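Local coordinates for protein lombricine kinase (Urechis caupo, PDB 3JPZ) that catalyses the reversible transfer of a phosphoryl group between ATP and the guanidino compound lombricine, as a member of the ATP:guanido phosphotransferase (phosphagen kinase) family, at residues S115-T120 with R279-V284; G154-T159 with F237-R242. All coordinates share one frame; numbering follows the deposited sequence.

Contact 1 of 2, residues S115-T120 with R279-V284; sequences SCRIRT and RASVHV
The guanidinium of Arg119 carries CD of Arg279 over one face, offset toward the rim, with Arg119 CZ 4.0 Å from Arg279 CD. The two guanidinium planes are 39° apart. Arg117 presents its edge instead: Arg119 NH2 and a water lie there in plane, and Ser281 OG, in one of two conformers of Ser281, lies near the plane. The guanidinium of Arg279 is turned 81° from that of Arg117, and Arg117 NE is 4.3 Å from Arg279 NH1.

The water ties these groups together. It accepts from Arg117 NE at 3.0 Å and from Arg279 NH1, donates to Arg279 O at 2.6 Å, and is hydrogen-bonded to Ser281 OG in that same conformer. Arg279 runs extended from CG to NE, and its NH2 has a salt bridge with Asp322. Arg117 CG sits between the backbone N and carbonyl carbon (chi1 37°) and packs 3.3 Å from this copy of Ser281 OG.

The two strands are antiparallel neighbours. Arg117 and Ser281 form a hydrogen-bonded pair, with Ser281 N to Arg117 O at 2.8 Å. Arg119 and Arg279 form the next such pair. On the other face Ile118 CG1 meets Ala280 CB at 4.0 Å. This apolar side turns to helix 233-252, where Ile118 touches Val236 and Phe237.

The arginine face belongs to the nucleotide site. Ser115, Arg117, Arg119, Arg279 and Ser281 bind ADP in a structure of this protein, but no nucleotide is bound to this chain. Arg279 crosses both Arg117 and Arg119. The three together probably make a positive patch, consistent with a pocket for the nucleotide phosphates. Asp322 would be expected to offset part of that charge while the site is empty.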
ATOM      1  N   SER A 115     -17.515 -15.753  27.333  1.00 15.06           N
ATOM      2  CA  SER A 115     -18.237 -15.096  26.247  1.00 12.08           C
ATOM      3  C   SER A 115     -18.193 -15.955  24.997  1.00 16.14           C
ATOM      4  O   SER A 115     -17.429 -16.909  24.913  1.00 17.56           O
ATOM      5  CB  SER A 115     -17.641 -13.723  25.945  1.00 12.30           C
ATOM      6  OG  SER A 115     -16.294 -13.832  25.525  1.00 18.04           O
ATOM      7  N   CYS A 116     -19.042 -15.602  24.041  0.80 12.52           N
ATOM      8  CA  CYS A 116     -19.113 -16.287  22.770  0.80 18.01           C
ATOM      9  C   CYS A 116     -19.396 -15.255  21.698  0.80 14.19           C
ATOM     10  O   CYS A 116     -20.154 -14.306  21.919  0.80 16.23           O
ATOM     11  CB  CYS A 116     -20.251 -17.314  22.759  0.80 13.73           C
ATOM     12  SG  CYS A 116     -20.473 -18.246  24.282  0.80 25.48           S
ATOM     13  N   ARG A 117     -18.773 -15.430  20.542  1.00 20.51           N
ATOM     14  CA  ARG A 117     -19.203 -14.729  19.347  1.00 13.05           C
ATOM     15  C   ARG A 117     -19.115 -15.688  18.177  1.00 19.13           C
ATOM     16  O   ARG A 117     -18.413 -16.697  18.234  1.00 11.96           O
ATOM     17  CB  ARG A 117     -18.395 -13.450  19.084  1.00 25.86           C
ATOM     18  CG  ARG A 117     -16.923 -13.521  19.419  1.00 16.26           C
ATOM     19  CD  ARG A 117     -16.156 -12.379  18.749  1.00 28.99           C
ATOM     20  NE  ARG A 117     -15.648 -12.791  17.444  1.00 49.42           N
ATOM     21  CZ  ARG A 117     -15.168 -11.969  16.519  1.00 39.67           C
ATOM     22  NH1 ARG A 117     -15.129 -10.664  16.734  1.00 53.27           N
ATOM     23  NH2 ARG A 117     -14.730 -12.463  15.371  1.00 29.97           N
ATOM     24  N   ILE A 118     -19.878 -15.385  17.140  1.00 13.15           N
ATOM     25  CA  ILE A 118     -19.811 -16.102  15.885  1.00 13.35           C
ATOM     26  C   ILE A 118     -19.773 -15.043  14.803  1.00 11.62           C
ATOM     27  O   ILE A 118     -20.606 -14.144  14.791  1.00 15.74           O
ATOM     28  CB  ILE A 118     -21.048 -16.984  15.674  1.00 11.81           C
ATOM     29  CG1 ILE A 118     -21.209 -17.961  16.832  1.00 17.80           C
ATOM     30  CG2 ILE A 118     -20.943 -17.729  14.347  1.00 17.13           C
ATOM     31  CD1 ILE A 118     -22.510 -18.735  16.778  1.00 12.05           C
ATOM     32  N   ARG A 119     -18.815 -15.146  13.892  1.00 11.35           N
ATOM     33  CA  ARG A 119     -18.644 -14.121  12.880  1.00 17.17           C
ATOM     34  C   ARG A 119     -18.624 -14.745  11.496  1.00 22.00           C
ATOM     35  O   ARG A 119     -18.243 -15.898  11.315  1.00 11.84           O
ATOM     36  CB  ARG A 119     -17.369 -13.308  13.131  1.00 16.96           C
ATOM     37  CG  ARG A 119     -16.094 -13.898  12.549  1.00 40.99           C
ATOM     38  CD  ARG A 119     -15.540 -13.049  11.411  1.00 36.24           C
ATOM     39  NE  ARG A 119     -14.398 -13.688  10.761  1.00 51.76           N
ATOM     40  CZ  ARG A 119     -13.124 -13.490  11.093  1.00 68.10           C
ATOM     41  NH1 ARG A 119     -12.163 -14.129  10.438  1.00 73.67           N
ATOM     42  NH2 ARG A 119     -12.802 -12.657  12.074  1.00 66.21           N
ATOM     43  N   THR A 120     -19.081 -13.984  10.521  1.00 11.81           N
ATOM     44  CA  THR A 120     -18.909 -14.380   9.145  1.00 11.87           C
ATOM     45  C   THR A 120     -18.758 -13.117   8.335  1.00 12.02           C
ATOM     46  O   THR A 120     -18.768 -12.019   8.883  1.00 13.48           O
ATOM     47  CB  THR A 120     -20.099 -15.203   8.623  1.00 23.57           C
ATOM     48  OG1 THR A 120     -19.742 -15.807   7.371  1.00 16.46           O
ATOM     49  CG2 THR A 120     -21.328 -14.316   8.441  1.00 25.08           C
ATOM     50  N   ARG A 279     -16.466 -17.933  11.931  1.00 13.50           N
ATOM     51  CA  ARG A 279     -15.591 -18.007  13.085  1.00 18.85           C
ATOM     52  C   ARG A 279     -16.450 -17.987  14.332  1.00 14.32           C
ATOM     53  O   ARG A 279     -16.900 -16.932  14.771  1.00 11.07           O
ATOM     54  CB  ARG A 279     -14.612 -16.841  13.117  1.00 13.58           C
ATOM     55  CG  ARG A 279     -13.499 -17.044  14.118  1.00 10.12           C
ATOM     56  CD  ARG A 279     -12.653 -15.801  14.320  1.00 13.78           C
ATOM     57  NE  ARG A 279     -11.464 -16.103  15.113  1.00 22.99           N
ATOM     58  CZ  ARG A 279     -11.403 -16.042  16.441  1.00 11.12           C
ATOM     59  NH1 ARG A 279     -12.461 -15.677  17.146  1.00 21.84           N
ATOM     60  NH2 ARG A 279     -10.273 -16.338  17.068  1.00 14.26           N
ATOM     61  N   ALA A 280     -16.699 -19.178  14.861  1.00 11.10           N
ATOM     62  CA  ALA A 280     -17.395 -19.359  16.122  1.00 10.90           C
ATOM     63  C   ALA A 280     -16.339 -19.514  17.199  1.00 11.17           C
ATOM     64  O   ALA A 280     -15.428 -20.344  17.090  1.00 11.28           O
ATOM     65  CB  ALA A 280     -18.288 -20.592  16.059  1.00 13.82           C
ATOM     66  N   SER A 281     -16.456 -18.706  18.241  0.80 10.82           N
ATOM     67  CA  SER A 281     -15.457 -18.691  19.295  0.80 12.66           C
ATOM     68  C   SER A 281     -16.116 -18.568  20.654  0.80 12.92           C
ATOM     69  O   SER A 281     -17.258 -18.113  20.768  0.80 10.61           O
ATOM     70  CB  SER A 281     -14.492 -17.523  19.087  0.80 10.93           C
ATOM     71  OG  SER A 281     -15.193 -16.293  19.070  0.80 11.10           O
ATOM     72  N   VAL A 282     -15.396 -19.002  21.680  1.00 11.11           N
ATOM     73  CA  VAL A 282     -15.733 -18.674  23.046  1.00 10.85           C
ATOM     74  C   VAL A 282     -14.460 -18.157  23.681  1.00 19.85           C
ATOM     75  O   VAL A 282     -13.358 -18.425  23.200  1.00 13.34           O
ATOM     76  CB  VAL A 282     -16.169 -19.886  23.884  1.00 10.62           C
ATOM     77  CG1 VAL A 282     -17.316 -20.614  23.250  1.00 13.70           C
ATOM     78  CG2 VAL A 282     -14.971 -20.812  24.129  1.00 13.14           C
ATOM     79  N   HIS A 283     -14.606 -17.416  24.764  1.00 11.02           N
ATOM     80  CA  HIS A 283     -13.495 -17.205  25.668  1.00 10.99           C
ATOM     81  C   HIS A 283     -13.708 -18.207  26.772  1.00 10.79           C
ATOM     82  O   HIS A 283     -14.766 -18.227  27.377  1.00 10.93           O
ATOM     83  CB  HIS A 283     -13.516 -15.782  26.213  1.00 17.33           C
ATOM     84  CG  HIS A 283     -12.929 -14.780  25.276  1.00 11.62           C
ATOM     85  ND1 HIS A 283     -12.605 -13.501  25.665  1.00 11.99           N
ATOM     86  CD2 HIS A 283     -12.581 -14.879  23.973  1.00 11.67           C
ATOM     87  CE1 HIS A 283     -12.092 -12.848  24.637  1.00 12.29           C
ATOM     88  NE2 HIS A 283     -12.064 -13.663  23.599  1.00 12.13           N
ATOM     89  N   VAL A 284     -12.727 -19.062  27.023  1.00 11.22           N
ATOM     90  CA  VAL A 284     -12.906 -20.096  28.033  1.00 10.86           C
ATOM     91  C   VAL A 284     -11.689 -20.223  28.938  1.00 11.89           C
ATOM     92  O   VAL A 284     -10.546 -20.282  28.477  1.00 11.78           O
ATOM     93  CB  VAL A 284     -13.258 -21.463  27.393  1.00 10.43           C
ATOM     94  CG1 VAL A 284     -12.230 -21.855  26.352  1.00 10.48           C
ATOM     95  CG2 VAL A 284     -13.399 -22.536  28.472  1.00 13.71           C
TER
HETATM   96  O   HOH W   1     -15.386 -15.599  16.413  1.00 16.29           O

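Contact 2 of 2, residues G154-T159 with F237-R242; sequences GDLSGT and FERFGR
Asp155 is gripped by two arginines of helix 233-252, and this is the tight part of the contact. Arg242 takes the carboxylate end-on, one nitrogen to each oxygen. Arg242 NH1 reaches Asp155 OD1 at 2.8 Å on the syn lone pair, while Arg242 NH2 reaches Asp155 OD2 at 3.0 Å. The carboxylate and this guanidinium are turned 35° from each other. In one of its two conformers Arg239 comes side-on, with both NE and NH2 on the one atom Asp155 OD2; Arg239 NH2 to Asp155 OD2 is 2.9 Å. OD2 lies in the Arg239 plane and is met nearly along its C-O axis, with the two planes 61° apart. OD2 then accepts three hydrogen bonds.

Arg242 has CG anti to the backbone N (chi1 175°) and then bends at chi3. The bend brings its other edge to Glu238, one turn earlier, where Arg242 NE binds Glu238 OE2 at 3.0 Å. Arg239 NH1 goes on to Gln228, which further fixes that guanidinium.

The Leu156 part is looser. Its CG lies against the guanidinium of Arg242, 3.7 Å from Arg242 NH1, and Leu156 CD2 is 4.2 Å from Arg239 CG. Leu156 and Arg239 both also touch Phe212. Asp155, Glu238, Arg239 and Arg242 are partly exposed, so the polar side is not fully shut off from solvent.

Two acidic and two basic side chains form one salt-bridge network. It joins the short 3-10 turn before strand 158-162 to the helix on the sheet. If all four are ionised, the formal charges balance, and the flanking arginines would be expected to keep Asp155 ionised.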
ATOM      1  N   GLY A 154     -36.849  -4.557  16.657  1.00 38.25           N
ATOM      2  CA  GLY A 154     -36.711  -5.429  17.807  1.00 49.64           C
ATOM      3  C   GLY A 154     -35.335  -5.339  18.430  1.00 48.31           C
ATOM      4  O   GLY A 154     -34.807  -4.244  18.632  1.00 47.77           O
ATOM      5  N   ASP A 155     -34.749  -6.491  18.742  1.00 29.25           N
ATOM      6  CA  ASP A 155     -33.429  -6.516  19.360  1.00 43.01           C
ATOM      7  C   ASP A 155     -32.330  -6.303  18.320  1.00 39.31           C
ATOM      8  O   ASP A 155     -31.148  -6.305  18.651  1.00 37.89           O
ATOM      9  CB  ASP A 155     -33.197  -7.833  20.099  1.00 31.57           C
ATOM     10  CG  ASP A 155     -32.970  -8.984  19.161  1.00 48.21           C
ATOM     11  OD1 ASP A 155     -33.663  -9.040  18.126  1.00 50.89           O
ATOM     12  OD2 ASP A 155     -32.097  -9.823  19.455  1.00 53.95           O
ATOM     13  N   LEU A 156     -32.722  -6.127  17.062  1.00 36.13           N
ATOM     14  CA  LEU A 156     -31.762  -5.814  16.005  1.00 32.81           C
ATOM     15  C   LEU A 156     -31.847  -4.348  15.609  1.00 35.58           C
ATOM     16  O   LEU A 156     -31.229  -3.925  14.639  1.00 33.43           O
ATOM     17  CB  LEU A 156     -31.984  -6.701  14.780  1.00 27.11           C
ATOM     18  CG  LEU A 156     -31.710  -8.196  14.983  1.00 30.33           C
ATOM     19  CD1 LEU A 156     -31.855  -8.947  13.667  1.00 24.47           C
ATOM     20  CD2 LEU A 156     -30.328  -8.422  15.573  1.00 44.25           C
ATOM     21  N   SER A 157     -32.618  -3.573  16.364  1.00 33.30           N
ATOM     22  CA  SER A 157     -32.629  -2.134  16.184  1.00 49.40           C
ATOM     23  C   SER A 157     -31.269  -1.593  16.611  1.00 38.37           C
ATOM     24  O   SER A 157     -30.732  -1.958  17.661  1.00 27.28           O
ATOM     25  CB  SER A 157     -33.752  -1.492  16.997  1.00 56.66           C
ATOM     26  OG  SER A 157     -35.015  -1.971  16.581  1.00 55.31           O
ATOM     27  N   GLY A 158     -30.697  -0.734  15.785  1.00 27.96           N
ATOM     28  CA  GLY A 158     -29.371  -0.221  16.058  1.00 47.37           C
ATOM     29  C   GLY A 158     -29.080   1.060  15.314  1.00 39.77           C
ATOM     30  O   GLY A 158     -29.957   1.634  14.659  1.00 24.49           O
ATOM     31  N   THR A 159     -27.834   1.505  15.420  1.00 28.78           N
ATOM     32  CA  THR A 159     -27.403   2.732  14.778  1.00 35.25           C
ATOM     33  C   THR A 159     -26.185   2.461  13.904  1.00 36.47           C
ATOM     34  O   THR A 159     -25.405   1.540  14.172  1.00 26.97           O
ATOM     35  CB  THR A 159     -27.061   3.813  15.825  1.00 43.04           C
ATOM     36  OG1 THR A 159     -25.738   3.604  16.329  1.00 63.74           O
ATOM     37  CG2 THR A 159     -28.050   3.767  16.979  1.00 38.36           C
ATOM     38  N   PHE A 237     -25.870 -17.946  18.073  1.00 14.06           N
ATOM     39  CA  PHE A 237     -26.056 -18.449  16.726  1.00 16.07           C
ATOM     40  C   PHE A 237     -27.463 -18.090  16.248  1.00 14.13           C
ATOM     41  O   PHE A 237     -27.670 -17.793  15.075  1.00 15.20           O
ATOM     42  CB  PHE A 237     -25.856 -19.968  16.707  1.00 13.47           C
ATOM     43  CG  PHE A 237     -25.876 -20.575  15.326  1.00 17.22           C
ATOM     44  CD1 PHE A 237     -25.088 -20.062  14.314  1.00 14.61           C
ATOM     45  CD2 PHE A 237     -26.664 -21.683  15.059  1.00 14.21           C
ATOM     46  CE1 PHE A 237     -25.096 -20.632  13.054  1.00 17.26           C
ATOM     47  CE2 PHE A 237     -26.680 -22.259  13.803  1.00 13.90           C
ATOM     48  CZ  PHE A 237     -25.894 -21.733  12.800  1.00 13.69           C
ATOM     49  N   GLU A 238     -28.426 -18.122  17.167  1.00 15.87           N
ATOM     50  CA  GLU A 238     -29.823 -17.869  16.819  1.00 17.53           C
ATOM     51  C   GLU A 238     -29.981 -16.457  16.292  1.00 22.19           C
ATOM     52  O   GLU A 238     -30.683 -16.222  15.310  1.00 24.92           O
ATOM     53  CB  GLU A 238     -30.733 -18.054  18.038  1.00 15.39           C
ATOM     54  CG  GLU A 238     -32.232 -17.993  17.710  1.00 16.84           C
ATOM     55  CD  GLU A 238     -32.764 -16.577  17.472  1.00 27.33           C
ATOM     56  OE1 GLU A 238     -32.213 -15.602  18.043  1.00 17.61           O
ATOM     57  OE2 GLU A 238     -33.757 -16.447  16.719  1.00 32.00           O
ATOM     58  N   ARG A 239     -29.343 -15.520  16.977  1.00 15.36           N
ATOM     59  CA  ARG A 239     -29.364 -14.120  16.584  0.51 17.39           C
ATOM     60  C   ARG A 239     -28.561 -13.958  15.303  1.00 17.56           C
ATOM     61  O   ARG A 239     -28.945 -13.235  14.400  1.00 16.73           O
ATOM     62  CB  ARG A 239     -28.775 -13.257  17.705  0.51 16.14           C
ATOM     63  CG  ARG A 239     -28.464 -11.819  17.317  0.51 17.80           C
ATOM     64  CD  ARG A 239     -28.147 -10.976  18.549  0.51 21.52           C
ATOM     65  NE  ARG A 239     -29.302 -10.858  19.434  0.51 25.89           N
ATOM     66  CZ  ARG A 239     -29.422 -11.472  20.608  0.51 27.56           C
ATOM     67  NH1 ARG A 239     -28.446 -12.250  21.063  0.51 16.67           N
ATOM     68  NH2 ARG A 239     -30.520 -11.298  21.332  0.51 17.07           N
ATOM     69  N   PHE A 240     -27.437 -14.654  15.246  1.00 17.19           N
ATOM     70  CA  PHE A 240     -26.565 -14.649  14.089  1.00 16.84           C
ATOM     71  C   PHE A 240     -27.338 -14.936  12.796  1.00 21.35           C
ATOM     72  O   PHE A 240     -27.324 -14.143  11.860  1.00 16.33           O
ATOM     73  CB  PHE A 240     -25.489 -15.709  14.327  1.00 15.14           C
ATOM     74  CG  PHE A 240     -24.487 -15.836  13.231  1.00 18.72           C
ATOM     75  CD1 PHE A 240     -23.414 -14.960  13.144  1.00 21.67           C
ATOM     76  CD2 PHE A 240     -24.582 -16.871  12.315  1.00 17.85           C
ATOM     77  CE1 PHE A 240     -22.466 -15.100  12.140  1.00 12.98           C
ATOM     78  CE2 PHE A 240     -23.643 -17.014  11.319  1.00 13.58           C
ATOM     79  CZ  PHE A 240     -22.580 -16.121  11.230  1.00 13.02           C
ATOM     80  N   GLY A 241     -28.015 -16.078  12.756  1.00 21.78           N
ATOM     81  CA  GLY A 241     -28.750 -16.489  11.575  1.00 27.53           C
ATOM     82  C   GLY A 241     -29.993 -15.650  11.352  1.00 25.96           C
ATOM     83  O   GLY A 241     -30.365 -15.362  10.221  1.00 24.56           O
ATOM     84  N   ARG A 242     -30.645 -15.266  12.441  1.00 26.72           N
ATOM     85  CA  ARG A 242     -31.818 -14.412  12.353  1.00 38.35           C
ATOM     86  C   ARG A 242     -31.435 -13.078  11.720  1.00 31.42           C
ATOM     87  O   ARG A 242     -32.130 -12.568  10.842  1.00 21.27           O
ATOM     88  CB  ARG A 242     -32.413 -14.193  13.744  1.00 33.46           C
ATOM     89  CG  ARG A 242     -33.580 -13.220  13.771  1.00 35.58           C
ATOM     90  CD  ARG A 242     -34.462 -13.458  14.989  1.00 48.80           C
ATOM     91  NE  ARG A 242     -33.698 -13.448  16.233  1.00 33.46           N
ATOM     92  CZ  ARG A 242     -33.277 -12.346  16.842  1.00 30.68           C
ATOM     93  NH1 ARG A 242     -33.538 -11.159  16.312  1.00 34.87           N
ATOM     94  NH2 ARG A 242     -32.591 -12.429  17.973  1.00 28.22           N
TER

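Overall arrangement
The centres of contact 1 and contact 2 lie about 16 Å apart, and both reach the same eight-stranded antiparallel sheet. Contact 1 joins two interior strands, 113-122 and 279-285. Contact 2 lies by strand 158-162, outermost within this chain. Along the chain the order is 115-120, 154-159, 237-242, 279-284, so contact 2 falls wholly between the two halves of contact 1. Helix 233-252 connects them: Phe240 CD1 packs 3.4 Å from Ile118 O, and Phe237 CA meets Ile118 CD1. The same helix therefore covers the sheet behind the nucleotide-binding arginines and holds the turn before strand 158-162 through charged residues.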